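Local coordinates for putative leucoanthocyanidin reductase 1 (Vitis vinifera, PDB 3I6I), which catalyses the NADPH-dependent reduction of leucoanthocyanidin to a flavan-3-ol, a step of plant flavonoid metabolism, and has a Rossmann-type fold, at residues 121-126 and 218-223; 155-160 and 206-211; 293-298 and 302-307. All coordinates share one frame; numbering follows the deposited sequence. Where two conformers were deposited one is given.

Contact 1 of 3, residues 121-126 and 218-223; sequences GHDVNR and SVHFRP. With ACY (acetic acid), chain C.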
loop_
_atom_site.group_PDB
_atom_site.type_symbol
_atom_site.label_atom_id
_atom_site.label_comp_id
_atom_site.label_asym_id
_atom_site.label_seq_id
_atom_site.Cartn_x
_atom_site.Cartn_y
_atom_site.Cartn_z
ATOM N N GLY A 121 -0.772 0.716 3.753
ATOM C CA GLY A 121 0.352 0.807 4.689
ATOM C C GLY A 121 -0.095 0.475 6.103
ATOM O O GLY A 121 -0.495 -0.666 6.382
ATOM N N HIS A 122 -0.055 1.464 7.002
ATOM C CA HIS A 122 -0.365 1.222 8.423
ATOM C C HIS A 122 -1.824 1.418 8.741
ATOM O O HIS A 122 -2.648 1.842 7.878
ATOM C CB HIS A 122 0.505 2.126 9.314
ATOM C CG HIS A 122 1.954 2.019 9.004
ATOM N ND1 HIS A 122 2.847 3.053 9.217
ATOM C CD2 HIS A 122 2.681 0.991 8.493
ATOM C CE1 HIS A 122 4.058 2.660 8.852
ATOM N NE2 HIS A 122 3.980 1.414 8.402
ATOM N N ASP A 123 -2.193 1.142 9.988
ATOM C CA ASP A 123 -3.600 1.412 10.372
ATOM C C ASP A 123 -3.655 2.870 10.798
ATOM O O ASP A 123 -3.170 3.224 11.871
ATOM C CB ASP A 123 -4.028 0.496 11.524
ATOM C CG ASP A 123 -5.465 0.757 11.970
ATOM O OD1 ASP A 123 -5.978 1.878 11.780
ATOM O OD2 ASP A 123 -6.104 -0.168 12.493
ATOM N N VAL A 124 -4.150 3.730 9.911
ATOM C CA VAL A 124 -4.060 5.159 10.142
ATOM C C VAL A 124 -4.868 5.615 11.353
ATOM O O VAL A 124 -4.632 6.699 11.910
ATOM C CB VAL A 124 -4.478 5.954 8.883
ATOM C CG1 VAL A 124 -3.654 5.494 7.674
ATOM C CG2 VAL A 124 -5.973 5.813 8.607
ATOM N N ASN A 125 -5.847 4.797 11.761
ATOM C CA ASN A 125 -6.572 5.076 12.992
ATOM C C ASN A 125 -5.930 4.681 14.298
ATOM O O ASN A 125 -6.356 5.168 15.342
ATOM C CB ASN A 125 -8.051 4.596 12.909
ATOM C CG ASN A 125 -8.965 5.674 12.312
ATOM O OD1 ASN A 125 -9.946 5.385 11.617
ATOM N ND2 ASN A 125 -8.628 6.931 12.579
ATOM N N ARG A 126 -4.877 3.867 14.276
ATOM C CA ARG A 126 -4.144 3.514 15.448
ATOM C C ARG A 126 -2.788 4.214 15.532
ATOM O O ARG A 126 -2.301 4.495 16.608
ATOM C CB ARG A 126 -3.877 2.017 15.467
ATOM C CG ARG A 126 -5.139 1.218 15.707
ATOM C CD ARG A 126 -4.838 -0.226 15.798
ATOM N NE ARG A 126 -5.896 -0.977 16.474
ATOM C CZ ARG A 126 -6.805 -1.707 15.849
ATOM N NH1 ARG A 126 -6.814 -1.797 14.520
ATOM N NH2 ARG A 126 -7.692 -2.388 16.568
ATOM N N SER A 218 -10.850 -3.652 8.560
ATOM C CA SER A 218 -9.406 -3.413 8.318
ATOM C C SER A 218 -8.713 -4.760 8.156
ATOM O O SER A 218 -8.863 -5.646 9.048
ATOM C CB SER A 218 -8.803 -2.631 9.467
ATOM O OG SER A 218 -9.351 -1.325 9.531
ATOM N N VAL A 219 -7.986 -4.926 7.040
ATOM C CA VAL A 219 -7.258 -6.156 6.742
ATOM C C VAL A 219 -5.759 -5.924 6.980
ATOM O O VAL A 219 -5.093 -5.118 6.272
ATOM C CB VAL A 219 -7.477 -6.625 5.314
ATOM C CG1 VAL A 219 -6.714 -7.912 5.085
ATOM C CG2 VAL A 219 -8.991 -6.815 5.040
ATOM N N HIS A 220 -5.220 -6.638 7.952
ATOM C CA HIS A 220 -3.826 -6.451 8.400
ATOM C C HIS A 220 -2.966 -7.557 7.811
ATOM O O HIS A 220 -3.351 -8.730 7.835
ATOM C CB HIS A 220 -3.738 -6.422 9.917
ATOM C CG HIS A 220 -4.636 -5.388 10.542
ATOM N ND1 HIS A 220 -4.257 -4.062 10.655
ATOM C CD2 HIS A 220 -5.904 -5.467 11.003
ATOM C CE1 HIS A 220 -5.256 -3.377 11.198
ATOM N NE2 HIS A 220 -6.257 -4.206 11.449
ATOM N N PHE A 221 -1.791 -7.198 7.271
ATOM C CA PHE A 221 -0.901 -8.198 6.725
ATOM C C PHE A 221 0.192 -8.517 7.742
ATOM O O PHE A 221 1.151 -7.751 7.873
ATOM C CB PHE A 221 -0.253 -7.771 5.401
ATOM C CG PHE A 221 -1.173 -7.756 4.191
ATOM C CD1 PHE A 221 -2.416 -7.130 4.226
ATOM C CD2 PHE A 221 -0.716 -8.265 2.970
ATOM C CE1 PHE A 221 -3.230 -7.123 3.096
ATOM C CE2 PHE A 221 -1.521 -8.215 1.802
ATOM C CZ PHE A 221 -2.785 -7.635 1.892
ATOM N N ARG A 222 0.089 -9.657 8.408
ATOM C CA ARG A 222 1.077 -10.041 9.409
ATOM C C ARG A 222 1.668 -11.417 9.161
ATOM O O ARG A 222 1.550 -12.317 10.029
ATOM C CB ARG A 222 0.478 -9.981 10.795
ATOM C CG ARG A 222 -0.027 -8.630 11.201
ATOM C CD ARG A 222 -0.292 -8.577 12.677
ATOM N NE ARG A 222 -0.441 -7.209 13.170
ATOM C CZ ARG A 222 -0.696 -6.882 14.443
ATOM N NH1 ARG A 222 -0.942 -7.815 15.353
ATOM N NH2 ARG A 222 -0.761 -5.609 14.817
ATOM N N PRO A 223 2.338 -11.590 7.994
ATOM C CA PRO A 223 2.999 -12.859 7.750
ATOM C C PRO A 223 4.128 -13.113 8.770
ATOM O O PRO A 223 5.139 -12.371 8.828
ATOM C CB PRO A 223 3.533 -12.704 6.310
ATOM C CG PRO A 223 3.794 -11.226 6.185
ATOM C CD PRO A 223 2.573 -10.656 6.884
HETATM C C ACY C . 2.030 4.211 5.213
HETATM O O ACY C . 1.918 4.326 3.970
HETATM O OXT ACY C . 1.052 4.119 6.008
HETATM C CH3 ACY C . 3.440 4.162 5.748
HETATM O O HOH W 1 -8.725 0.302 12.226
#
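Asp123 meets His220 at the edge of the imidazole. Its OD2 lies in the ring plane, 3.6 Å from His220 CE1, with the carboxylate turned 28° from the ring. Arg126 comes in obliquely, its NH1 3.9 Å from His220 NE2 and its guanidinium steeply inclined to the ring. The same NH1 makes a 2.7 Å salt bridge to Asp123 OD2, so carboxylate, guanidinium and imidazole form one polar cluster. Water 1 links across: it donates to Asp123 OD2 at 2.7 Å and is hydrogen-bonded to Ser218 OG.

Asp123 CG stands anti to the backbone N (chi1 179°), and OD1 is turned back to its own loop. There it takes a weak bond from Asn125 N, 2.9 Å long. Asp292 holds both other partners: its OD1 is hydrogen-bonded to His220 NE2, and its OD2 pairs with Arg126 NH2. The shared aspartate probably steadies the ring and offsets the arginine's charge. On the same loop, His122 N is hydrogen-bonded to OXT of an acetic acid, probably from the crystallisation liquor. Gly121, the first residue of 121-126, touches NADPH. The contact joins a cofactor-site loop to the central strand of the small parallel sheet in this NmrA-like Rossmann fold.

Contact 2 of 3, residues 155-160 and 206-211; sequences TYICCN and MKTVDD. With NDP (NADPH dihydro-nicotinamide-adenine-dinucleotide phosphate), chain B.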
loop_
_atom_site.group_PDB
_atom_site.type_symbol
_atom_site.label_atom_id
_atom_site.label_comp_id
_atom_site.label_asym_id
_atom_site.label_seq_id
_atom_site.Cartn_x
_atom_site.Cartn_y
_atom_site.Cartn_z
ATOM N N THR A 155 -13.219 -1.800 2.501
ATOM C CA THR A 155 -12.162 -2.638 3.060
ATOM C C THR A 155 -10.886 -1.771 3.090
ATOM O O THR A 155 -10.541 -1.174 2.093
ATOM C CB THR A 155 -11.941 -3.938 2.232
ATOM O OG1 THR A 155 -13.115 -4.773 2.274
ATOM C CG2 THR A 155 -10.766 -4.749 2.768
ATOM N N TYR A 156 -10.239 -1.728 4.243
ATOM C CA TYR A 156 -8.999 -0.946 4.443
ATOM C C TYR A 156 -7.808 -1.891 4.472
ATOM O O TYR A 156 -7.715 -2.731 5.387
ATOM C CB TYR A 156 -9.070 -0.166 5.759
ATOM C CG TYR A 156 -10.242 0.786 5.897
ATOM C CD1 TYR A 156 -10.727 1.520 4.803
ATOM C CD2 TYR A 156 -10.823 1.013 7.160
ATOM C CE1 TYR A 156 -11.778 2.401 4.948
ATOM C CE2 TYR A 156 -11.872 1.934 7.318
ATOM C CZ TYR A 156 -12.340 2.626 6.208
ATOM O OH TYR A 156 -13.414 3.515 6.280
ATOM N N ILE A 157 -6.949 -1.795 3.450
ATOM C CA ILE A 157 -5.783 -2.668 3.295
ATOM C C ILE A 157 -4.602 -2.112 4.080
ATOM O O ILE A 157 -3.977 -1.104 3.673
ATOM C CB ILE A 157 -5.378 -2.882 1.792
ATOM C CG1 ILE A 157 -6.465 -3.540 0.954
ATOM C CG2 ILE A 157 -4.036 -3.722 1.697
ATOM C CD1 ILE A 157 -6.881 -5.000 1.418
ATOM N N CYS A 158 -4.292 -2.731 5.204
ATOM C CA CYS A 158 -3.189 -2.261 6.083
ATOM C C CYS A 158 -2.050 -3.267 5.936
ATOM O O CYS A 158 -1.794 -4.117 6.816
ATOM C CB CYS A 158 -3.644 -2.085 7.542
ATOM S SG CYS A 158 -5.108 -0.973 7.727
ATOM N N CYS A 159 -1.370 -3.177 4.793
ATOM C CA CYS A 159 -0.429 -4.194 4.403
ATOM C C CYS A 159 1.013 -4.031 4.917
ATOM O O CYS A 159 1.901 -4.838 4.556
ATOM C CB CYS A 159 -0.408 -4.387 2.893
ATOM S SG CYS A 159 0.010 -2.849 2.025
ATOM N N ASN A 160 1.259 -2.999 5.694
ATOM C CA ASN A 160 2.562 -2.799 6.325
ATOM C C ASN A 160 3.623 -2.505 5.245
ATOM O O ASN A 160 3.286 -1.852 4.283
ATOM C CB ASN A 160 2.905 -3.939 7.270
ATOM C CG ASN A 160 2.077 -3.872 8.552
ATOM O OD1 ASN A 160 1.870 -2.790 9.131
ATOM N ND2 ASN A 160 1.546 -5.033 8.977
ATOM N N MET A 206 -6.549 -8.403 -3.880
ATOM C CA MET A 206 -7.624 -8.698 -4.783
ATOM C C MET A 206 -8.519 -9.800 -4.218
ATOM O O MET A 206 -9.701 -9.823 -4.539
ATOM C CB MET A 206 -7.113 -8.962 -6.211
ATOM C CG MET A 206 -6.605 -7.654 -6.877
ATOM S SD MET A 206 -7.730 -6.195 -6.681
ATOM C CE MET A 206 -9.197 -6.856 -7.401
ATOM N N LYS A 207 -8.003 -10.705 -3.377
ATOM C CA LYS A 207 -8.848 -11.748 -2.752
ATOM C C LYS A 207 -9.879 -11.139 -1.820
ATOM O O LYS A 207 -10.981 -11.676 -1.650
ATOM C CB LYS A 207 -8.011 -12.729 -1.898
ATOM C CG LYS A 207 -6.934 -13.483 -2.644
ATOM C CD LYS A 207 -6.320 -14.581 -1.764
ATOM C CE LYS A 207 -5.302 -15.426 -2.525
ATOM N NZ LYS A 207 -5.893 -16.373 -3.523
ATOM N N THR A 208 -9.519 -10.020 -1.196
ATOM C CA THR A 208 -10.377 -9.389 -0.189
ATOM C C THR A 208 -11.630 -8.716 -0.742
ATOM O O THR A 208 -12.587 -8.510 0.026
ATOM C CB THR A 208 -9.619 -8.331 0.675
ATOM O OG1 THR A 208 -9.425 -7.101 -0.069
ATOM C CG2 THR A 208 -8.307 -8.909 1.284
ATOM N N VAL A 209 -11.660 -8.397 -2.043
ATOM C CA VAL A 209 -12.636 -7.381 -2.531
ATOM C C VAL A 209 -14.073 -7.865 -2.456
ATOM O O VAL A 209 -15.022 -7.050 -2.400
ATOM C CB VAL A 209 -12.333 -6.836 -3.955
ATOM C CG1 VAL A 209 -10.946 -6.073 -3.960
ATOM C CG2 VAL A 209 -12.351 -7.983 -5.025
ATOM N N ASP A 210 -14.236 -9.175 -2.474
ATOM C CA ASP A 210 -15.576 -9.800 -2.397
ATOM C C ASP A 210 -15.720 -10.915 -1.361
ATOM O O ASP A 210 -16.663 -11.700 -1.407
ATOM C CB ASP A 210 -16.038 -10.230 -3.810
ATOM C CG ASP A 210 -15.074 -11.191 -4.512
ATOM O OD1 ASP A 210 -14.053 -11.649 -3.915
ATOM O OD2 ASP A 210 -15.336 -11.450 -5.720
ATOM N N ASP A 211 -14.811 -10.912 -0.397
ATOM C CA ASP A 211 -14.809 -11.849 0.736
ATOM C C ASP A 211 -15.808 -11.328 1.747
ATOM O O ASP A 211 -15.746 -10.176 2.147
ATOM C CB ASP A 211 -13.389 -11.928 1.316
ATOM C CG ASP A 211 -13.158 -13.090 2.213
ATOM O OD1 ASP A 211 -14.049 -13.482 3.011
ATOM O OD2 ASP A 211 -12.024 -13.658 2.129
HETATM P PA NDP B . 2.089 6.505 -7.123
HETATM O O1A NDP B . 2.440 7.973 -7.110
HETATM O O2A NDP B . 3.265 5.440 -7.545
HETATM O O5B NDP B . 0.841 6.120 -8.063
HETATM C C5B NDP B . -0.326 6.880 -8.011
HETATM C C4B NDP B . -1.261 6.511 -9.099
HETATM O O4B NDP B . -2.423 7.385 -8.823
HETATM C C3B NDP B . -0.730 6.909 -10.500
HETATM O O3B NDP B . -1.175 5.980 -11.524
HETATM C C2B NDP B . -1.362 8.279 -10.732
HETATM O O2B NDP B . -1.519 8.512 -12.132
HETATM C C1B NDP B . -2.736 8.040 -10.111
HETATM N N9A NDP B . -3.518 9.235 -9.794
HETATM C C8A NDP B . -3.149 10.202 -8.955
HETATM N N7A NDP B . -4.124 11.112 -8.887
HETATM C C5A NDP B . -5.127 10.712 -9.675
HETATM C C6A NDP B . -6.375 11.250 -9.995
HETATM N N6A NDP B . -6.780 12.399 -9.450
HETATM N N1A NDP B . -7.168 10.584 -10.857
HETATM C C2A NDP B . -6.775 9.424 -11.380
HETATM N N3A NDP B . -5.593 8.867 -11.087
HETATM C C4A NDP B . -4.751 9.509 -10.245
HETATM O O3 NDP B . 1.610 6.110 -5.649
HETATM P PN NDP B . 2.128 4.918 -4.655
HETATM O O1N NDP B . 2.083 3.525 -5.157
HETATM O O2N NDP B . 3.492 5.472 -4.099
HETATM O O5D NDP B . 1.075 5.187 -3.420
HETATM C C5D NDP B . -0.210 4.551 -3.421
HETATM C C4D NDP B . -0.664 4.365 -2.001
HETATM O O4D NDP B . 0.237 3.348 -1.481
HETATM C C3D NDP B . -0.530 5.575 -1.110
HETATM O O3D NDP B . -1.591 5.554 -0.160
HETATM C C2D NDP B . 0.775 5.306 -0.385
HETATM O O2D NDP B . 0.677 5.877 0.904
HETATM C C1D NDP B . 0.784 3.785 -0.244
HETATM N N1N NDP B . 2.141 3.131 -0.294
HETATM C C2N NDP B . 2.494 2.089 0.598
HETATM C C3N NDP B . 3.774 1.777 0.790
HETATM C C7N NDP B . 4.142 0.621 1.739
HETATM O O7N NDP B . 3.263 -0.051 2.291
HETATM N N7N NDP B . 5.431 0.347 1.856
HETATM C C4N NDP B . 4.865 2.569 0.051
HETATM C C5N NDP B . 4.318 3.196 -1.226
HETATM C C6N NDP B . 3.015 3.389 -1.383
HETATM P P2B NDP B . -0.604 9.727 -12.843
HETATM O O1X NDP B . 0.830 9.333 -12.844
HETATM O O2X NDP B . -1.295 9.914 -14.263
HETATM O O3X NDP B . -0.866 11.032 -11.988
#
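Ile157 and Thr208 point at each other tip to tip. The CD1 methyl of Ile157 reaches Thr208 OG1 at 3.6 Å and stays 4.2 Å from the Thr208 methyl, CG2. Thr155, two residues earlier on the same side of the strand, adds a second methyl: its CG2 lies 3.9 Å from Thr208 OG1. The hydroxyl oxygen of Thr208 therefore has a methyl from each of two strand residues close by. That oxygen sits between the backbone N and the carbonyl carbon (chi1 76°) and is hydrogen-bonded to Thr205 O, one turn back in its own helix. This bond satisfies a buried polar atom that faces aliphatic groups. Thr155 OG1 is likewise paired, with Arg114 and with the carbonyl of Thr214. Leu116 of the neighbouring strand 114-116 packs on Thr155, Ile157 and Thr208 and completes the tight part.

The contact thins out beyond Thr208. Val209 makes no close contact with the strand segment, and its backbone runs into a type I turn from Thr208 to Asp211. Asp210 on this turn is exposed and forms a salt bridge with Arg35. Asp211 is partly exposed and pairs with Arg213.

The other end of the strand segment leads to the cofactor. Asn160 belongs to the NADPH pocket, and its ND2 is bonded to Phe221 O. A helix packed against a parallel strand whose C-terminal end leads to the dinucleotide is characteristic of the alpha/beta Rossmann fold.

Contact 3 of 3, residues 293-298 and 302-307; sequences VEVTTL and DSFRTV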
loop_
_atom_site.group_PDB
_atom_site.type_symbol
_atom_site.label_atom_id
_atom_site.label_comp_id
_atom_site.label_asym_id
_atom_site.label_seq_id
_atom_site.Cartn_x
_atom_site.Cartn_y
_atom_site.Cartn_z
ATOM N N VAL A 293 -9.223 -8.031 10.666
ATOM C CA VAL A 293 -8.918 -9.403 10.250
ATOM C C VAL A 293 -7.461 -9.450 9.795
ATOM O O VAL A 293 -6.867 -8.400 9.474
ATOM C CB VAL A 293 -9.878 -9.969 9.158
ATOM C CG1 VAL A 293 -11.299 -10.244 9.741
ATOM C CG2 VAL A 293 -10.008 -9.039 7.934
ATOM N N GLU A 294 -6.895 -10.659 9.751
ATOM C CA GLU A 294 -5.472 -10.791 9.342
ATOM C C GLU A 294 -5.347 -11.732 8.142
ATOM O O GLU A 294 -5.940 -12.809 8.115
ATOM C CB GLU A 294 -4.665 -11.258 10.534
ATOM C CG GLU A 294 -3.165 -11.077 10.386
ATOM C CD GLU A 294 -2.505 -12.190 9.567
ATOM O OE1 GLU A 294 -2.747 -13.394 9.846
ATOM O OE2 GLU A 294 -1.780 -11.860 8.611
ATOM N N VAL A 295 -4.581 -11.307 7.154
ATOM C CA VAL A 295 -4.461 -12.016 5.888
ATOM C C VAL A 295 -4.113 -13.491 5.959
ATOM O O VAL A 295 -4.735 -14.306 5.274
ATOM C CB VAL A 295 -3.438 -11.316 4.958
ATOM C CG1 VAL A 295 -3.400 -12.028 3.575
ATOM C CG2 VAL A 295 -3.793 -9.930 4.823
ATOM N N THR A 296 -3.110 -13.853 6.762
ATOM C CA THR A 296 -2.678 -15.223 6.843
ATOM C C THR A 296 -3.706 -16.161 7.494
ATOM O O THR A 296 -3.713 -17.333 7.209
ATOM C CB THR A 296 -1.297 -15.436 7.502
ATOM O OG1 THR A 296 -1.388 -15.282 8.907
ATOM C CG2 THR A 296 -0.301 -14.487 6.951
ATOM N N THR A 297 -4.585 -15.637 8.340
ATOM C CA THR A 297 -5.664 -16.470 8.902
ATOM C C THR A 297 -6.902 -16.489 7.994
ATOM O O THR A 297 -7.649 -17.476 7.990
ATOM C CB THR A 297 -5.961 -16.071 10.359
ATOM O OG1 THR A 297 -6.490 -14.765 10.422
ATOM C CG2 THR A 297 -4.686 -16.102 11.195
ATOM N N LEU A 298 -7.099 -15.446 7.191
ATOM C CA LEU A 298 -8.129 -15.453 6.145
ATOM C C LEU A 298 -7.853 -16.508 5.094
ATOM O O LEU A 298 -8.787 -17.129 4.599
ATOM C CB LEU A 298 -8.224 -14.101 5.432
ATOM C CG LEU A 298 -8.818 -12.953 6.254
ATOM C CD1 LEU A 298 -8.578 -11.598 5.527
ATOM C CD2 LEU A 298 -10.350 -13.192 6.526
ATOM N N ASP A 302 -1.511 -20.702 2.177
ATOM C CA ASP A 302 -1.260 -19.886 0.989
ATOM C C ASP A 302 -0.092 -18.966 1.331
ATOM O O ASP A 302 -0.257 -17.801 1.717
ATOM C CB ASP A 302 -2.527 -19.125 0.617
ATOM C CG ASP A 302 -2.516 -18.646 -0.827
ATOM O OD1 ASP A 302 -1.419 -18.640 -1.426
ATOM O OD2 ASP A 302 -3.589 -18.243 -1.351
ATOM N N SER A 303 1.097 -19.533 1.216
ATOM C CA SER A 303 2.321 -18.917 1.726
ATOM C C SER A 303 2.679 -17.587 1.070
ATOM O O SER A 303 2.544 -17.428 -0.131
ATOM C CB SER A 303 3.515 -19.873 1.516
ATOM O OG SER A 303 3.395 -21.017 2.331
ATOM N N PHE A 304 3.164 -16.671 1.897
ATOM C CA PHE A 304 3.726 -15.405 1.455
ATOM C C PHE A 304 5.138 -15.659 0.992
ATOM O O PHE A 304 5.856 -16.451 1.596
ATOM C CB PHE A 304 3.788 -14.416 2.624
ATOM C CG PHE A 304 2.531 -13.622 2.800
ATOM C CD1 PHE A 304 2.551 -12.256 2.681
ATOM C CD2 PHE A 304 1.311 -14.267 3.016
ATOM C CE1 PHE A 304 1.385 -11.504 2.811
ATOM C CE2 PHE A 304 0.132 -13.542 3.135
ATOM C CZ PHE A 304 0.163 -12.166 3.037
ATOM N N ARG A 305 5.556 -14.958 -0.063
ATOM C CA ARG A 305 6.975 -14.918 -0.437
ATOM C C ARG A 305 7.809 -14.393 0.748
ATOM O O ARG A 305 7.455 -13.406 1.392
ATOM C CB ARG A 305 7.140 -13.966 -1.638
ATOM C CG ARG A 305 6.450 -14.478 -2.889
ATOM C CD ARG A 305 6.620 -13.525 -4.041
ATOM N NE ARG A 305 7.987 -13.572 -4.553
ATOM C CZ ARG A 305 8.510 -12.687 -5.396
ATOM N NH1 ARG A 305 7.795 -11.654 -5.860
ATOM N NH2 ARG A 305 9.767 -12.835 -5.772
ATOM N N THR A 306 8.919 -15.058 1.039
ATOM C CA THR A 306 9.785 -14.622 2.093
ATOM C C THR A 306 10.690 -13.475 1.606
ATOM O O THR A 306 10.955 -13.297 0.390
ATOM C CB THR A 306 10.666 -15.785 2.570
ATOM O OG1 THR A 306 11.658 -16.073 1.574
ATOM C CG2 THR A 306 9.820 -17.038 2.810
ATOM N N VAL A 307 11.253 -12.784 2.577
ATOM C CA VAL A 307 12.200 -11.682 2.324
ATOM C C VAL A 307 13.458 -12.192 1.646
ATOM O O VAL A 307 13.986 -11.573 0.707
ATOM C CB VAL A 307 12.553 -10.940 3.614
ATOM C CG1 VAL A 307 13.616 -9.849 3.334
ATOM C CG2 VAL A 307 11.307 -10.341 4.288
#
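Phe304 sets the rim of its ring against the start of the short helix 295-298. In one of two deposited conformers, Val295 CG1 lies close to the ring plane, 3.6 Å from Phe304 CZ. This is an N-capped helix start in the NmrA-like fold: strand 292-294 passes directly into the helix, and Glu294 is the N-cap residue. In that conformer Val295 CG1 stands anti to the backbone N (chi1 -176°), and the two side chains cross at about a right angle. Thr296 brings a second methyl: its CG2 lies 4.0 Å from Phe304 CE2, obliquely to the ring. Phe204 of helix 198-208 stacks on Phe304, and Val196 also touches it.

Thr296 faces two ways. Its methyl meets the ring, while its OG1 donates a short bond to Glu294 OE1. An alanine here is likely to open a gap beside Phe304 CE2 and leave Glu294 OE1 without its hydroxyl donor. The Glu294 carboxylate accepts from Thr296 N and, weakly, from Thr297 N. OE2 is also bonded to Arg222 N. The capping bond from Thr296 N to Glu294 OE2 is 3.0 Å long and nearly straight at 174°, but the nitrogen approaches from above the carboxylate plane, 45° out of it.

All three contacts reach one small parallel sheet, in the order 155-158, 217-220, 292-294. Contact 2 holds the first strand, contact 1 the middle one and contact 3 the last. Their centres are 10 to 13 Å apart. Along the chain, contact 2 is nested inside the loop closed by contact 1, and contact 3 follows. Backbone bonds probably join the strands, as at Val219 N to Tyr156 O (2.8 Å) and His220 N to Val293 O (2.9 Å). Helix 198-208 supplies Thr208 to contact 2 and Phe204 to contact 3. Contacts 1 and 2 also lead to NADPH, through Gly121 and Asn160, so the sheet probably ties the cofactor site to the strand that leads into 295-298.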